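Long-range contacts in uroporphyrinogen III cosynthase (HemD) (PDB 3P9Z), which probably catalyses the cyclisation of the linear tetrapyrrole hydroxymethylbilane to uroporphyrinogen III, a step of porphyrin biosynthesis: residues S163-T168 / E184-I189; A188-N193 / I204-A209. All coordinates share one frame; numbering follows the deposited sequence.

Contact 1: S163-T168 / E184-I189; sequences SILIFT and ENYTAI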
# COMPACT_ATOMS: atom_id res chain seq x y z
N SER A 163 -14.13 21.02 4.01
CA SER A 163 -13.36 20.20 3.06
C SER A 163 -13.97 18.82 2.85
O SER A 163 -14.52 18.22 3.77
CB SER A 163 -11.91 19.99 3.55
OG SER A 163 -11.17 21.20 3.58
N ILE A 164 -13.84 18.32 1.62
CA ILE A 164 -14.10 16.93 1.31
C ILE A 164 -12.77 16.15 1.34
O ILE A 164 -11.86 16.46 0.58
CB ILE A 164 -14.77 16.78 -0.08
CG1 ILE A 164 -16.13 17.49 -0.12
CG2 ILE A 164 -14.93 15.31 -0.44
CD1 ILE A 164 -16.49 18.04 -1.51
N LEU A 165 -12.68 15.14 2.20
CA LEU A 165 -11.44 14.40 2.41
C LEU A 165 -11.52 12.98 1.85
O LEU A 165 -12.40 12.18 2.25
CB LEU A 165 -11.10 14.33 3.90
CG LEU A 165 -11.27 15.62 4.71
CD1 LEU A 165 -11.11 15.34 6.18
CD2 LEU A 165 -10.26 16.67 4.24
N ILE A 166 -10.60 12.68 0.93
CA ILE A 166 -10.53 11.36 0.28
C ILE A 166 -9.51 10.46 0.96
O ILE A 166 -8.28 10.70 0.88
CB ILE A 166 -10.22 11.47 -1.25
CG1 ILE A 166 -11.28 12.33 -1.96
CG2 ILE A 166 -10.13 10.07 -1.88
CD1 ILE A 166 -10.97 12.69 -3.41
N PHE A 167 -10.01 9.42 1.64
CA PHE A 167 -9.12 8.45 2.29
C PHE A 167 -8.91 7.22 1.41
O PHE A 167 -9.88 6.52 1.08
CB PHE A 167 -9.66 8.06 3.67
CG PHE A 167 -9.80 9.23 4.61
CD1 PHE A 167 -8.70 9.69 5.35
CD2 PHE A 167 -11.03 9.87 4.77
CE1 PHE A 167 -8.82 10.79 6.23
CE2 PHE A 167 -11.17 10.96 5.65
CZ PHE A 167 -10.05 11.43 6.38
N THR A 168 -7.65 6.95 1.06
CA THR A 168 -7.34 5.91 0.09
C THR A 168 -6.88 4.60 0.72
O THR A 168 -6.65 3.63 0.01
CB THR A 168 -6.28 6.39 -0.94
OG1 THR A 168 -5.06 6.67 -0.25
CG2 THR A 168 -6.77 7.65 -1.64
N GLU A 184 -17.32 18.01 12.13
CA GLU A 184 -18.62 17.52 11.65
C GLU A 184 -18.93 18.00 10.22
O GLU A 184 -19.60 17.30 9.46
CB GLU A 184 -19.74 17.95 12.62
N ASN A 185 -18.40 19.17 9.86
CA ASN A 185 -18.61 19.74 8.53
C ASN A 185 -17.67 19.22 7.41
O ASN A 185 -17.85 19.55 6.23
CB ASN A 185 -18.70 21.29 8.58
CG ASN A 185 -17.35 21.99 8.79
OD1 ASN A 185 -16.27 21.48 8.44
ND2 ASN A 185 -17.41 23.18 9.34
N TYR A 186 -16.68 18.40 7.78
CA TYR A 186 -15.91 17.68 6.77
C TYR A 186 -16.83 16.61 6.19
O TYR A 186 -17.75 16.14 6.87
CB TYR A 186 -14.70 16.97 7.37
CG TYR A 186 -13.54 17.83 7.85
CD1 TYR A 186 -13.32 19.13 7.36
CD2 TYR A 186 -12.65 17.32 8.79
CE1 TYR A 186 -12.23 19.89 7.82
CE2 TYR A 186 -11.57 18.05 9.24
CZ TYR A 186 -11.36 19.33 8.76
OH TYR A 186 -10.27 20.03 9.24
N THR A 187 -16.57 16.23 4.94
CA THR A 187 -17.18 15.03 4.37
C THR A 187 -16.09 14.05 3.97
O THR A 187 -15.22 14.37 3.17
CB THR A 187 -18.07 15.39 3.15
OG1 THR A 187 -19.11 16.27 3.57
CG2 THR A 187 -18.66 14.15 2.53
N ALA A 188 -16.13 12.85 4.56
CA ALA A 188 -15.17 11.79 4.25
C ALA A 188 -15.62 10.97 3.04
O ALA A 188 -16.82 10.64 2.89
CB ALA A 188 -14.96 10.86 5.45
N ILE A 189 -14.65 10.64 2.20
CA ILE A 189 -14.83 9.69 1.14
C ILE A 189 -13.87 8.53 1.34
O ILE A 189 -12.69 8.74 1.66
CB ILE A 189 -14.60 10.37 -0.24
CG1 ILE A 189 -15.73 11.40 -0.48
CG2 ILE A 189 -14.49 9.32 -1.36
CD1 ILE A 189 -15.75 12.03 -1.86
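Ile164, Leu165 and Ile166 pair with Thr187, Ala188 and Ile189 as neighbouring parallel strands. They belong to a beta-alpha-beta unit made of strand 164-167, helix 170-179 and strand 187-190. Such units build the alpha/beta domains of uroporphyrinogen III synthases.

Four backbone hydrogen bonds join the strands. Thr187 N binds Ser163 O at 3.1 Å, and Leu165 N binds Thr187 O at 2.8 Å. Ile189 N then reaches Leu165 O at 2.7 Å, and Phe167 N closes the series on Ile189 O at 2.8 Å. Ile164 and Ile166 bond through their own backbone groups to Glu6, Val8 and Val10, on and just before strand 7-10, which makes 164-167 an inner strand.

Apolar side chains pack on both faces. Ile164, Ile166, Thr187 and Ile189 share one face. Ile164 (chi1 -62°) puts CG1 beside the backbone N, which leaves CG2 to meet Ile189 CD1 obliquely at 3.7 Å. Helix 214-223 covers this face through Ala221, which touches Ile166 and Ile189. Leu165 and Ala188 lie on the other face; Leu165 packs on Phe176 of helix 170-179, and both touch Phe182 in the loop after it. Ala188 CB sits at the edge of the Phe167 ring, 3.8 Å from Phe167 CE2. Phe176 meets that ring edge-to-face.

Leu165 CD1 approaches the Tyr186 ring obliquely, 3.6 Å from Tyr186 CD2.

Contact 2: A188-N193 / I204-A209; sequences AISIGN and IPSYIA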
# COMPACT_ATOMS: atom_id res chain seq x y z
N ALA A 188 -16.13 12.85 4.56
CA ALA A 188 -15.17 11.79 4.25
C ALA A 188 -15.62 10.97 3.04
O ALA A 188 -16.82 10.64 2.89
CB ALA A 188 -14.96 10.86 5.45
N ILE A 189 -14.65 10.64 2.20
CA ILE A 189 -14.83 9.69 1.14
C ILE A 189 -13.87 8.53 1.34
O ILE A 189 -12.69 8.74 1.66
CB ILE A 189 -14.60 10.37 -0.24
CG1 ILE A 189 -15.73 11.40 -0.48
CG2 ILE A 189 -14.49 9.32 -1.36
CD1 ILE A 189 -15.75 12.03 -1.86
N SER A 190 -14.37 7.31 1.17
CA SER A 190 -13.55 6.12 1.30
C SER A 190 -13.41 5.45 -0.04
O SER A 190 -14.39 5.33 -0.79
CB SER A 190 -14.22 5.14 2.27
OG SER A 190 -14.20 5.67 3.58
N ILE A 191 -12.19 4.99 -0.33
CA ILE A 191 -11.94 4.26 -1.59
C ILE A 191 -12.74 2.94 -1.67
O ILE A 191 -13.19 2.53 -2.75
CB ILE A 191 -10.42 3.99 -1.80
CG1 ILE A 191 -10.13 3.58 -3.26
CG2 ILE A 191 -9.90 2.98 -0.77
CD1 ILE A 191 -8.68 3.90 -3.76
N GLY A 192 -12.92 2.28 -0.52
CA GLY A 192 -13.65 1.00 -0.46
C GLY A 192 -14.09 0.76 0.97
O GLY A 192 -13.77 1.58 1.85
N ASN A 193 -14.80 -0.34 1.22
CA ASN A 193 -15.44 -0.55 2.53
C ASN A 193 -14.48 -0.83 3.67
O ASN A 193 -14.79 -0.55 4.81
CB ASN A 193 -16.63 -1.55 2.48
CG ASN A 193 -16.24 -2.96 1.99
OD1 ASN A 193 -15.06 -3.37 1.95
ND2 ASN A 193 -17.26 -3.72 1.61
N ILE A 204 -17.00 7.80 12.40
CA ILE A 204 -16.99 8.71 11.26
C ILE A 204 -17.67 8.14 10.01
O ILE A 204 -17.23 7.14 9.45
CB ILE A 204 -15.57 9.17 10.93
CG1 ILE A 204 -15.05 10.04 12.10
CG2 ILE A 204 -15.55 9.98 9.64
CD1 ILE A 204 -13.57 9.97 12.28
N PRO A 205 -18.76 8.80 9.57
CA PRO A 205 -19.43 8.36 8.35
C PRO A 205 -18.63 8.78 7.11
O PRO A 205 -17.86 9.75 7.14
CB PRO A 205 -20.76 9.13 8.39
CG PRO A 205 -20.43 10.42 9.16
CD PRO A 205 -19.42 9.95 10.21
N SER A 206 -18.79 8.04 6.02
CA SER A 206 -18.18 8.41 4.76
C SER A 206 -18.98 7.82 3.62
O SER A 206 -19.69 6.83 3.81
CB SER A 206 -16.73 7.90 4.69
OG SER A 206 -16.72 6.48 4.72
N TYR A 207 -18.85 8.42 2.45
CA TYR A 207 -19.37 7.85 1.23
C TYR A 207 -18.28 7.04 0.57
O TYR A 207 -17.09 7.36 0.69
CB TYR A 207 -19.82 8.96 0.27
CG TYR A 207 -20.97 9.80 0.78
CD1 TYR A 207 -22.29 9.31 0.80
CD2 TYR A 207 -20.75 11.13 1.20
CE1 TYR A 207 -23.36 10.12 1.26
CE2 TYR A 207 -21.81 11.94 1.67
CZ TYR A 207 -23.10 11.42 1.69
OH TYR A 207 -24.14 12.21 2.14
N ILE A 208 -18.68 5.99 -0.14
CA ILE A 208 -17.71 5.08 -0.73
C ILE A 208 -17.73 5.20 -2.24
O ILE A 208 -18.81 5.18 -2.85
CB ILE A 208 -18.03 3.62 -0.31
CG1 ILE A 208 -18.11 3.50 1.22
CG2 ILE A 208 -17.03 2.64 -0.93
CD1 ILE A 208 -18.69 2.15 1.73
N ALA A 209 -16.55 5.31 -2.84
CA ALA A 209 -16.41 5.24 -4.31
C ALA A 209 -17.09 4.00 -4.93
O ALA A 209 -17.17 2.94 -4.30
CB ALA A 209 -14.91 5.28 -4.70
O HOH W 1 -18.19 12.30 6.59
O HOH W 2 -15.13 0.89 -3.95
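Ser206 holds OG between its backbone N and carbonyl carbon (chi1 64°), while Ser190 holds OG anti to its carbonyl carbon (chi1 -68°). These rotations bring the two hydroxyls together. Ser190 OG donates to Ser206 OG at 2.9 Å. The two serines belong to adjacent parallel strands of a second beta-alpha-beta unit, formed by strand 187-190, helix 193-201 and strand 206-208. Both serines pack on Ala196, so the bond sits on the face covered by the helix of the unit.

Three backbone hydrogen bonds hold the strands. Tyr207 N binds Ala188 O at 3.0 Å. Ser190 N binds Tyr207 O at 2.8 Å, and this bond is nearly straight, with an angle of 168° at the hydrogen. Ala209 N binds Ser190 O at 3.0 Å. Strand 206-208 is an outermost strand of the sheet within this chain.

Water molecules join the backbones at both ends of the pairing. One accepts from Ala188 N at 2.9 Å and donates to Pro205 O at 2.6 Å. It links the two groups where there is no direct bond. The other donates to Ile191 O and to Ala209 O, just beyond the last strand bond.

Side chains also meet across the strands. Ala188 CB meets Ser206 CB at 3.5 Å. Tyr207 lies on the same face as Ile189, and both touch Leu220 of helix 214-223. Asn193 and Ile208 also come close, where their aliphatic parts meet. Gly192 is the N-cap residue of helix 193-201, and Ile208 CG2 packs against Gly192 CA at 3.8 Å.

How the contacts relate
Contacts 1 and 2 are consecutive steps in the parallel part of a mixed sheet, with centres about 8 Å apart. Strand 187-190 is common to both, and Ala188 and Ile189 take part in each. Along the chain the order is strand 164-167, helix 170-179, strand 187-190, helix 193-201 and strand 206-208. Contact 2 thus begins where contact 1 ends, and two beta-alpha-beta units overlap in the shared strand. Strand 187-190 is therefore flanked on both edges. The contacts also meet directly: Phe167 O and Ile191 N lie 3.1 Å apart, a probable hydrogen bond, and Thr187 CG2 packs 3.9 Å from Tyr207 CD2. Together they carry the sheet out to strand 206-208.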